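Local coordinates for protein ketosynthase (Streptomyces sp. MSC090213JE08, PDB 6KXD) that probably serves as the chain length factor half of the ketosynthase heterodimer in the highly reducing type II polyketide synthase that makes ishigamide, at residues W25-P30 with A333-A338; G45-V50 with M322-D327; A289-A294 with S317-M322; A355-V360 with A367-R372. One frame throughout, in Å; residues are numbered along the deposited sequence.

Contact 1: W25-P30 with A333-A338; sequences WSAVSP and ASFQIA
In the thiolase fold a buried helical layer lies between beta-sheets, and here its helix 332-344 sets Phe-335 and Ala-338 against Trp-25, Ala-27 and Ser-29 along the second half of strand 20-29 and Pro-30 just after it. The axes of the two segments approach to 9.4 Å at 123°, so the helix slants across the strand and touches it in two patches. In one, the Ala-338 methyl meets the six-membered ring of Trp-25, CB standing 3.7 Å from both CE3 and CZ3, while Ala-338 O sits above one face of the indole, offset toward the rim. In the other, Phe-335 reaches out with CG beside its backbone N (chi1 -74°), and the far end of its ring is brought up to the strand. Its CZ lies 3.5 Å from Ser-29 CB, and its CE2 4.1 Å from Pro-30 CD; both neighbours approach obliquely. Phe-38 of helix 35-44 meets the Phe-335 ring and also touches Ala-27 and Ala-338, adding to the apolar packing. Ser-29 OG turns to Tyr-31 N, and no hydrogen bond links 25-30 with 333-338. At the edge of the Phe-335 ring, near its plane, Val-28 O lies 3.4 Å from CZ.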
loop_
_atom_site.group_PDB
_atom_site.type_symbol
_atom_site.label_atom_id
_atom_site.label_comp_id
_atom_site.label_asym_id
_atom_site.label_seq_id
_atom_site.Cartn_x
_atom_site.Cartn_y
_atom_site.Cartn_z
ATOM N N TRP B 25 3.331 12.946 18.350
ATOM C CA TRP B 25 4.077 12.837 17.130
ATOM C C TRP B 25 5.540 12.644 17.414
ATOM O O TRP B 25 6.044 12.886 18.517
ATOM C CB TRP B 25 3.856 14.043 16.243
ATOM C CG TRP B 25 4.306 15.349 16.790
ATOM C CD1 TRP B 25 3.678 16.137 17.711
ATOM C CD2 TRP B 25 5.517 16.025 16.436
ATOM N NE1 TRP B 25 4.394 17.278 17.920
ATOM C CE2 TRP B 25 5.533 17.236 17.168
ATOM C CE3 TRP B 25 6.564 15.745 15.557
ATOM C CZ2 TRP B 25 6.580 18.147 17.060
ATOM C CZ3 TRP B 25 7.607 16.642 15.460
ATOM C CH2 TRP B 25 7.605 17.829 16.202
ATOM N N SER B 26 6.208 12.194 16.360
ATOM C CA SER B 26 7.569 11.954 16.394
ATOM C C SER B 26 8.120 12.176 15.002
ATOM O O SER B 26 7.377 12.117 14.021
ATOM C CB SER B 26 7.851 10.562 16.867
ATOM O OG SER B 26 9.233 10.458 17.182
ATOM N N ALA B 27 9.411 12.411 14.948
ATOM C CA ALA B 27 10.076 12.620 13.702
ATOM C C ALA B 27 11.550 12.292 13.837
ATOM O O ALA B 27 12.191 12.535 14.848
ATOM C CB ALA B 27 9.915 14.033 13.218
ATOM N N VAL B 28 12.074 11.746 12.753
ATOM C CA VAL B 28 13.453 11.607 12.560
ATOM C C VAL B 28 13.652 12.252 11.204
ATOM O O VAL B 28 12.972 11.900 10.251
ATOM C CB VAL B 28 13.904 10.134 12.542
ATOM C CG1 VAL B 28 15.384 10.025 12.242
ATOM C CG2 VAL B 28 13.547 9.405 13.828
ATOM N N SER B 29 14.487 13.260 11.162
ATOM C CA SER B 29 14.445 14.146 10.043
ATOM C C SER B 29 15.817 14.763 9.807
ATOM O O SER B 29 16.749 14.556 10.584
ATOM C CB SER B 29 13.420 15.220 10.322
ATOM O OG SER B 29 13.990 16.177 11.199
ATOM N N PRO B 30 15.989 15.555 8.725
ATOM C CA PRO B 30 17.266 16.229 8.511
ATOM C C PRO B 30 17.629 17.229 9.619
ATOM O O PRO B 30 18.765 17.623 9.656
ATOM C CB PRO B 30 17.089 16.933 7.158
ATOM C CG PRO B 30 15.999 16.105 6.482
ATOM C CD PRO B 30 15.060 15.731 7.600
ATOM N N ALA B 333 4.428 14.809 3.700
ATOM C CA ALA B 333 3.203 15.323 4.312
ATOM C C ALA B 333 3.268 15.146 5.822
ATOM O O ALA B 333 2.696 15.915 6.537
ATOM C CB ALA B 333 1.946 14.699 3.747
ATOM N N SER B 334 3.980 14.106 6.286
ATOM C CA SER B 334 4.114 13.909 7.707
ATOM C C SER B 334 4.980 15.021 8.316
ATOM O O SER B 334 4.682 15.534 9.393
ATOM C CB SER B 334 4.661 12.513 7.985
ATOM O OG SER B 334 3.749 11.557 7.537
ATOM N N PHE B 335 6.057 15.389 7.635
ATOM C CA PHE B 335 6.894 16.495 8.071
ATOM C C PHE B 335 6.076 17.779 8.033
ATOM O O PHE B 335 6.168 18.571 8.955
ATOM C CB PHE B 335 8.144 16.627 7.242
ATOM C CG PHE B 335 9.193 15.590 7.498
ATOM C CD1 PHE B 335 9.106 14.749 8.596
ATOM C CD2 PHE B 335 10.276 15.489 6.672
ATOM C CE1 PHE B 335 10.089 13.806 8.837
ATOM C CE2 PHE B 335 11.251 14.538 6.905
ATOM C CZ PHE B 335 11.170 13.737 8.012
ATOM N N GLN B 336 5.145 17.876 7.076
ATOM C CA GLN B 336 4.325 19.088 6.982
ATOM C C GLN B 336 3.379 19.234 8.183
ATOM O O GLN B 336 3.296 20.316 8.785
ATOM C CB GLN B 336 3.561 19.114 5.666
ATOM C CG GLN B 336 4.506 19.334 4.513
ATOM C CD GLN B 336 3.827 18.977 3.227
ATOM O OE1 GLN B 336 4.211 18.063 2.530
ATOM N NE2 GLN B 336 2.788 19.711 2.918
ATOM N N ILE B 337 2.704 18.139 8.521
ATOM C CA ILE B 337 1.839 18.076 9.643
ATOM C C ILE B 337 2.672 18.309 10.907
ATOM O O ILE B 337 2.305 19.102 11.728
ATOM C CB ILE B 337 1.058 16.760 9.673
ATOM C CG1 ILE B 337 0.062 16.670 8.510
ATOM C CG2 ILE B 337 0.370 16.642 11.011
ATOM C CD1 ILE B 337 -0.584 15.333 8.362
ATOM N N ALA B 338 3.801 17.629 11.051
ATOM C CA ALA B 338 4.698 17.841 12.199
ATOM C C ALA B 338 5.170 19.300 12.305
ATOM O O ALA B 338 5.246 19.819 13.432
ATOM C CB ALA B 338 5.862 16.909 12.164
#

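Contact 2: G45-V50 with M322-D327; sequences GAKTAV and MELLGD
Thr-48 and Leu-324 form the tight part of this contact, where the Thr-48 hydroxyl OG1 donates to Leu-324 O over 2.8 Å. The donor lies in the carbonyl plane on a lone pair, and the placing of OG1 between the backbone N and the carbonyl carbon (chi1 70°) aims it there. A water donates a second bond of 2.7 Å to the same Leu-324 O and accepts Thr-48 N at 3.0 Å, so two bonds hold this carbonyl oxygen and the backbone is bridged beside the direct bond. The methyl of Thr-48 is turned to the inner side, CG2 lying 3.9 Å from Leu-325 CD2, next to Pro-30 and Tyr-31. The Leu-324 side chain packs closely along the backbone of 45-46, with CB 3.5 Å from Ala-46 O and CD1 3.6 Å from Gly-45 O. Ala-46 O has a polar partner of its own in Tyr-31 OH. Only toward the solvent does the fit slacken, where exposed Lys-47 brushes Leu-324 CD2 through CG alone, at 4.2 Å. Two turns of the thiolase fold thus dock on each other: the Schellman motif that ends helix 35-44 at Gly-45, and the 3-10 turn 322-325 in the loop leading to helix 332-344.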
loop_
_atom_site.group_PDB
_atom_site.type_symbol
_atom_site.label_atom_id
_atom_site.label_comp_id
_atom_site.label_asym_id
_atom_site.label_seq_id
_atom_site.Cartn_x
_atom_site.Cartn_y
_atom_site.Cartn_z
ATOM N N GLY B 45 13.533 27.738 11.449
ATOM C CA GLY B 45 13.674 27.695 10.009
ATOM C C GLY B 45 15.101 27.386 9.626
ATOM O O GLY B 45 15.680 28.047 8.748
ATOM N N ALA B 46 15.682 26.378 10.286
ATOM C CA ALA B 46 17.075 26.033 10.110
ATOM C C ALA B 46 17.273 25.322 8.768
ATOM O O ALA B 46 16.367 24.652 8.276
ATOM C CB ALA B 46 17.546 25.174 11.260
ATOM N N LYS B 47 18.484 25.451 8.198
ATOM C CA LYS B 47 18.911 24.721 7.005
ATOM C C LYS B 47 19.436 23.351 7.439
ATOM O O LYS B 47 19.797 23.200 8.574
ATOM C CB LYS B 47 20.009 25.480 6.254
ATOM C CG LYS B 47 19.617 26.892 5.867
ATOM C CD LYS B 47 20.286 27.392 4.606
ATOM C CE LYS B 47 20.288 28.904 4.510
ATOM N NZ LYS B 47 19.582 29.365 3.295
ATOM N N THR B 48 19.472 22.380 6.518
ATOM C CA THR B 48 19.812 20.990 6.855
ATOM C C THR B 48 20.758 20.356 5.831
ATOM O O THR B 48 21.304 19.285 6.082
ATOM C CB THR B 48 18.541 20.147 7.042
ATOM O OG1 THR B 48 17.888 19.944 5.788
ATOM C CG2 THR B 48 17.579 20.781 8.016
ATOM N N ALA B 49 20.953 21.024 4.694
ATOM C CA ALA B 49 21.752 20.510 3.632
ATOM C C ALA B 49 23.178 20.327 4.164
ATOM O O ALA B 49 23.674 21.154 4.884
ATOM C CB ALA B 49 21.703 21.427 2.430
ATOM N N VAL B 50 23.757 19.167 3.876
ATOM C CA VAL B 50 25.156 18.877 4.146
ATOM C C VAL B 50 25.700 18.227 2.885
ATOM O O VAL B 50 24.929 17.856 1.988
ATOM C CB VAL B 50 25.356 17.953 5.366
ATOM C CG1 VAL B 50 24.853 18.594 6.653
ATOM C CG2 VAL B 50 24.718 16.578 5.134
ATOM N N MET B 322 9.114 24.005 3.664
ATOM C CA MET B 322 9.553 22.608 3.688
ATOM C C MET B 322 10.796 22.434 2.816
ATOM O O MET B 322 11.516 21.476 3.005
ATOM C CB MET B 322 8.468 21.662 3.171
ATOM C CG MET B 322 7.284 21.549 4.095
ATOM S SD MET B 322 7.769 20.896 5.712
ATOM C CE MET B 322 7.794 22.380 6.707
ATOM N N GLU B 323 11.081 23.377 1.907
ATOM C CA GLU B 323 12.342 23.352 1.100
ATOM C C GLU B 323 13.594 23.246 1.977
ATOM O O GLU B 323 14.571 22.739 1.543
ATOM C CB GLU B 323 12.499 24.619 0.253
ATOM C CG GLU B 323 11.839 24.514 -1.094
ATOM C CD GLU B 323 11.777 25.835 -1.839
ATOM O OE1 GLU B 323 11.120 25.870 -2.900
ATOM O OE2 GLU B 323 12.370 26.823 -1.345
ATOM N N LEU B 324 13.548 23.687 3.231
ATOM C CA LEU B 324 14.714 23.641 4.087
ATOM C C LEU B 324 15.151 22.187 4.362
ATOM O O LEU B 324 16.291 21.969 4.754
ATOM C CB LEU B 324 14.364 24.341 5.401
ATOM C CG LEU B 324 14.155 25.855 5.310
ATOM C CD1 LEU B 324 13.418 26.368 6.542
ATOM C CD2 LEU B 324 15.489 26.575 5.168
ATOM N N LEU B 325 14.230 21.229 4.196
ATOM C CA LEU B 325 14.498 19.774 4.418
ATOM C C LEU B 325 14.865 19.028 3.134
ATOM O O LEU B 325 15.090 17.801 3.172
ATOM C CB LEU B 325 13.254 19.129 5.014
ATOM C CG LEU B 325 12.800 19.681 6.357
ATOM C CD1 LEU B 325 11.611 18.870 6.862
ATOM C CD2 LEU B 325 13.936 19.681 7.353
ATOM N N GLY B 326 14.928 19.713 2.002
ATOM C CA GLY B 326 14.975 19.057 0.746
ATOM C C GLY B 326 13.644 18.417 0.419
ATOM O O GLY B 326 12.653 18.576 1.155
ATOM N N ASP B 327 13.627 17.709 -0.705
ATOM C CA ASP B 327 12.502 16.946 -1.136
ATOM C C ASP B 327 12.529 15.664 -0.318
ATOM O O ASP B 327 13.406 14.835 -0.564
ATOM C CB ASP B 327 12.536 16.648 -2.640
ATOM C CG ASP B 327 11.330 15.869 -3.145
ATOM O OD1 ASP B 327 10.424 15.576 -2.336
ATOM O OD2 ASP B 327 11.284 15.570 -4.336
HETATM O O HOH W 1 18.606 22.932 3.746
#

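Contact 3: A289-A294 with S317-M322; sequences AAVPCA and SRVPSM. With ACT (acetate ion), chain E.
Pro-292 O accepts a 2.8 Å hydrogen bond from a water that in turn accepts Met-322 N at 2.9 Å, a bridge between two backbones that share no direct hydrogen bond. The Met-322 side chain closes on the same carbonyl, its CG 3.6 Å from Pro-292 O. That CG also packs 3.8 Å from Val-291 CG1, the branch anti to the backbone N (chi1 -176°), while the other branch of the valine serves a second partner: Val-291 CG2 lies 3.8 Å from Val-319 CG2, the two side chains crossing at about a right angle. Segment 318-322 thereby runs alongside 289-294, their end-to-end directions 25° apart, as a loop of the thiolase fold laid against the side chains of strand 287-291, whose backbone is bonded to strand 354-360. Helix 332-344 backs the same spot, Val-340 touching Val-291 and Ala-339 touching Met-322. Further back, Ala-289 CB rests 4.0 Å from Val-319 CG2. The guanidinium of Arg-318 is fixed by NE bonding to Trp-288 O and by a cation-pi contact with that tryptophan. Its outer edge faces an acetate, probably from the crystallisation liquor: NH2 donates to OXT at 3.1 Å (160°), NH1 only weakly, and NH2 also pairs with a phosphate ion.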
loop_
_atom_site.group_PDB
_atom_site.type_symbol
_atom_site.label_atom_id
_atom_site.label_comp_id
_atom_site.label_asym_id
_atom_site.label_seq_id
_atom_site.Cartn_x
_atom_site.Cartn_y
_atom_site.Cartn_z
ATOM N N ALA B 289 -2.231 28.529 9.345
ATOM C CA ALA B 289 -0.976 27.986 8.837
ATOM C C ALA B 289 -1.280 27.099 7.638
ATOM O O ALA B 289 -2.197 26.264 7.699
ATOM C CB ALA B 289 -0.244 27.204 9.916
ATOM N N ALA B 290 -0.585 27.373 6.537
ATOM C CA ALA B 290 -0.694 26.583 5.341
ATOM C C ALA B 290 0.706 26.136 4.935
ATOM O O ALA B 290 1.601 26.952 4.759
ATOM C CB ALA B 290 -1.334 27.375 4.238
ATOM N N VAL B 291 0.865 24.819 4.768
ATOM C CA VAL B 291 2.151 24.209 4.554
ATOM C C VAL B 291 2.069 23.354 3.305
ATOM O O VAL B 291 1.564 22.246 3.328
ATOM C CB VAL B 291 2.625 23.395 5.765
ATOM C CG1 VAL B 291 4.009 22.880 5.499
ATOM C CG2 VAL B 291 2.605 24.225 7.049
ATOM N N PRO B 292 2.544 23.912 2.170
ATOM C CA PRO B 292 2.657 23.183 0.914
ATOM C C PRO B 292 3.858 22.249 0.994
ATOM O O PRO B 292 4.712 22.474 1.824
ATOM C CB PRO B 292 2.880 24.280 -0.149
ATOM C CG PRO B 292 3.281 25.507 0.612
ATOM C CD PRO B 292 2.956 25.310 2.078
ATOM N N CYS B 293 3.953 21.273 0.088
ATOM C CA CYS B 293 5.063 20.339 0.157
ATOM C C CYS B 293 6.332 20.944 -0.455
ATOM O O CYS B 293 7.415 20.441 -0.256
ATOM C CB CYS B 293 4.738 19.010 -0.510
ATOM S SG CYS B 293 4.455 19.133 -2.295
ATOM N N ALA B 294 6.162 21.965 -1.277
ATOM C CA ALA B 294 7.307 22.697 -1.872
ATOM C C ALA B 294 8.143 21.766 -2.782
ATOM O O ALA B 294 9.353 21.914 -2.857
ATOM C CB ALA B 294 8.134 23.279 -0.764
ATOM N N SER B 317 3.492 32.388 5.831
ATOM C CA SER B 317 4.678 32.871 6.531
ATOM C C SER B 317 4.751 32.302 7.942
ATOM O O SER B 317 5.638 32.639 8.668
ATOM C CB SER B 317 4.680 34.365 6.639
ATOM O OG SER B 317 3.651 34.893 5.860
ATOM N N ARG B 318 3.725 31.569 8.342
ATOM C CA ARG B 318 3.609 31.111 9.696
ATOM C C ARG B 318 4.607 29.975 9.965
ATOM O O ARG B 318 5.080 29.819 11.057
ATOM C CB ARG B 318 2.175 30.636 9.942
ATOM C CG ARG B 318 1.800 30.604 11.412
ATOM C CD ARG B 318 1.364 31.968 11.886
ATOM N NE ARG B 318 0.082 32.274 11.302
ATOM C CZ ARG B 318 -0.474 33.475 11.287
ATOM N NH1 ARG B 318 0.064 34.465 11.980
ATOM N NH2 ARG B 318 -1.573 33.677 10.579
ATOM N N VAL B 319 4.883 29.161 8.954
ATOM C CA VAL B 319 5.732 28.009 9.099
ATOM C C VAL B 319 6.817 28.149 8.053
ATOM O O VAL B 319 6.487 28.430 6.913
ATOM C CB VAL B 319 4.938 26.714 8.861
ATOM C CG1 VAL B 319 5.811 25.474 8.945
ATOM C CG2 VAL B 319 3.760 26.621 9.803
ATOM N N PRO B 320 8.104 27.891 8.371
ATOM C CA PRO B 320 9.153 27.917 7.345
ATOM C C PRO B 320 8.918 26.934 6.194
ATOM O O PRO B 320 8.246 25.912 6.375
ATOM C CB PRO B 320 10.411 27.580 8.151
ATOM C CG PRO B 320 10.079 28.060 9.555
ATOM C CD PRO B 320 8.625 27.668 9.730
ATOM N N SER B 321 9.464 27.254 5.022
ATOM C CA SER B 321 9.319 26.417 3.829
ATOM C C SER B 321 9.827 25.013 4.161
ATOM O O SER B 321 10.814 24.884 4.835
ATOM C CB SER B 321 10.045 26.932 2.624
ATOM O OG SER B 321 9.825 26.044 1.525
ATOM N N MET B 322 9.114 24.005 3.664
ATOM C CA MET B 322 9.553 22.608 3.688
ATOM C C MET B 322 10.796 22.434 2.816
ATOM O O MET B 322 11.516 21.476 3.005
ATOM C CB MET B 322 8.468 21.662 3.171
ATOM C CG MET B 322 7.284 21.549 4.095
ATOM S SD MET B 322 7.769 20.896 5.712
ATOM C CE MET B 322 7.794 22.380 6.707
HETATM C C ACT E . -2.521 37.382 12.053
HETATM O O ACT E . -2.051 38.537 12.044
HETATM O OXT ACT E . -2.404 36.672 11.033
HETATM C CH3 ACT E . -3.275 36.865 13.238
HETATM O O HOH W 2 6.453 24.487 2.565
#

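Contact 4: A355-V360 with A367-R372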
loop_
_atom_site.group_PDB
_atom_site.type_symbol
_atom_site.label_atom_id
_atom_site.label_comp_id
_atom_site.label_asym_id
_atom_site.label_seq_id
_atom_site.Cartn_x
_atom_site.Cartn_y
_atom_site.Cartn_z
ATOM N N ALA B 355 -5.157 24.773 10.330
ATOM C CA ALA B 355 -4.019 24.575 9.511
ATOM C C ALA B 355 -4.404 23.694 8.316
ATOM O O ALA B 355 -5.233 22.833 8.363
ATOM C CB ALA B 355 -2.895 23.951 10.297
ATOM N N LEU B 356 -3.738 23.962 7.218
ATOM C CA LEU B 356 -3.935 23.267 5.963
ATOM C C LEU B 356 -2.568 22.761 5.508
ATOM O O LEU B 356 -1.600 23.545 5.467
ATOM C CB LEU B 356 -4.487 24.232 4.917
ATOM C CG LEU B 356 -4.920 23.624 3.590
ATOM C CD1 LEU B 356 -6.048 24.434 2.987
ATOM C CD2 LEU B 356 -3.761 23.616 2.613
ATOM N N VAL B 357 -2.501 21.483 5.152
ATOM C CA VAL B 357 -1.277 20.910 4.581
ATOM C C VAL B 357 -1.651 20.352 3.208
ATOM O O VAL B 357 -2.707 19.843 3.030
ATOM C CB VAL B 357 -0.633 19.848 5.486
ATOM C CG1 VAL B 357 -0.345 20.418 6.851
ATOM C CG2 VAL B 357 -1.438 18.582 5.589
ATOM N N CYS B 358 -0.787 20.555 2.227
ATOM C CA CYS B 358 -1.102 20.205 0.893
ATOM C C CYS B 358 0.142 19.503 0.334
ATOM O O CYS B 358 1.283 19.923 0.622
ATOM C CB CYS B 358 -1.394 21.471 0.070
ATOM S SG CYS B 358 -1.757 21.013 -1.638
ATOM N N ALA B 359 -0.063 18.469 -0.472
ATOM C CA ALA B 359 1.052 17.862 -1.181
ATOM C C ALA B 359 0.608 17.441 -2.572
ATOM O O ALA B 359 -0.554 17.178 -2.796
ATOM C CB ALA B 359 1.593 16.680 -0.444
ATOM N N VAL B 360 1.610 17.415 -3.462
ATOM C CA VAL B 360 1.494 16.952 -4.842
ATOM C C VAL B 360 2.629 15.975 -5.109
ATOM O O VAL B 360 3.696 16.104 -4.615
ATOM C CB VAL B 360 1.529 18.128 -5.834
ATOM C CG1 VAL B 360 0.372 19.043 -5.532
ATOM C CG2 VAL B 360 2.846 18.906 -5.788
ATOM N N ALA B 367 -3.224 15.911 -2.451
ATOM C CA ALA B 367 -3.962 15.713 -1.197
ATOM C C ALA B 367 -3.816 16.954 -0.312
ATOM O O ALA B 367 -2.779 17.658 -0.292
ATOM C CB ALA B 367 -3.482 14.462 -0.524
ATOM N N VAL B 368 -4.888 17.201 0.461
ATOM C CA VAL B 368 -4.950 18.284 1.334
ATOM C C VAL B 368 -5.557 17.803 2.641
ATOM O O VAL B 368 -6.513 17.059 2.604
ATOM C CB VAL B 368 -5.780 19.435 0.743
ATOM C CG1 VAL B 368 -5.991 20.529 1.773
ATOM C CG2 VAL B 368 -5.148 19.999 -0.513
ATOM N N ALA B 369 -4.964 18.235 3.758
ATOM C CA ALA B 369 -5.576 18.009 5.046
ATOM C C ALA B 369 -5.819 19.347 5.734
ATOM O O ALA B 369 -4.943 20.227 5.759
ATOM C CB ALA B 369 -4.760 17.094 5.926
ATOM N N VAL B 370 -6.967 19.416 6.416
ATOM C CA VAL B 370 -7.325 20.581 7.249
ATOM C C VAL B 370 -7.369 20.132 8.711
ATOM O O VAL B 370 -8.007 19.126 9.044
ATOM C CB VAL B 370 -8.658 21.183 6.787
ATOM C CG1 VAL B 370 -9.095 22.349 7.655
ATOM C CG2 VAL B 370 -8.573 21.616 5.344
ATOM N N LEU B 371 -6.575 20.802 9.539
ATOM C CA LEU B 371 -6.463 20.455 10.973
ATOM C C LEU B 371 -6.980 21.629 11.793
ATOM O O LEU B 371 -6.833 22.770 11.389
ATOM C CB LEU B 371 -5.010 20.252 11.347
ATOM C CG LEU B 371 -4.233 19.266 10.465
ATOM C CD1 LEU B 371 -2.776 19.236 10.888
ATOM C CD2 LEU B 371 -4.821 17.886 10.544
ATOM N N ARG B 372 -7.496 21.333 12.979
ATOM C CA ARG B 372 -7.728 22.369 13.951
ATOM C C ARG B 372 -6.745 22.159 15.093
ATOM O O ARG B 372 -6.751 21.040 15.675
ATOM C CB ARG B 372 -9.178 22.299 14.393
ATOM C CG ARG B 372 -9.402 23.013 15.720
ATOM C CD ARG B 372 -10.482 24.053 15.750
ATOM N NE ARG B 372 -11.500 24.024 14.709
ATOM C CZ ARG B 372 -11.910 25.113 14.052
ATOM N NH1 ARG B 372 -11.269 26.269 14.206
ATOM N NH2 ARG B 372 -12.945 25.022 13.233
#
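Leu-356 reaches across to Val-368 and Val-370 on the neighbouring strand. Its CB passes 4.1 Å from Ala-369 O; CG, held anti to the backbone N (chi1 -172°), comes 3.7 Å from Val-368 CG1. Of the two tips, CD2 stays by that same Val-368 CG1 at 3.9 Å, while CD1 lies near Val-368 CG1 and only just reaches Val-370 CG2, 4.5 Å away. The Leu-356 and Val-368 side chains slant across each other. On the same face Cys-358 SG meets the other branch of Val-368, CG2, at 3.7 Å. Behind these contacts are the two strands of the antiparallel hairpin 354-360 and 365-373, which sits within a sheet of the thiolase fold between strand 287-291 on one flank and strand 250-259 on the other. The pairs Ala-355 with Leu-371, Val-357 with Ala-369 and Ala-359 with Ala-367 are hydrogen-bonded, each by two backbone bonds; Leu-371 N to Ala-355 O is the shortest at 2.7 Å and nearly straight (172°). In the non-hydrogen-bonded pairs CA-H groups lean on the same carbonyls, as Val-368 CA does on Val-357 O at 3.2 Å. Helices 265-280 and 298-310 cover the face bearing Leu-356, Cys-358, Val-368 and Val-370. On the other face, Val-357 CG2 packs 3.7 Å from Ala-369 CB, where Ile-337 and Val-340 of helix 332-344 touch Val-357.

Overall arrangement
Helix 332-344 ties the four contacts together: it supplies half of contact 1, and its side chains touch the segments of the other three. Gln-336 bonds to Val-291 O of contact 3 and Cys-358 O of contact 4, Phe-335 packs on Leu-325 of contact 2, and Ile-337 lies on Val-357. Contacts 3 and 4 are nearest, with centres about 11 Å apart and strands 287-291 and 354-360 side by side; contacts 2 and 4 are farthest, at about 20 Å. Along the chain, contact 1 encloses contact 2, which encloses contact 3, and contact 4 follows. The helix packs against both strand 20-29 and the C-terminal strands, consistent with the layered thiolase fold.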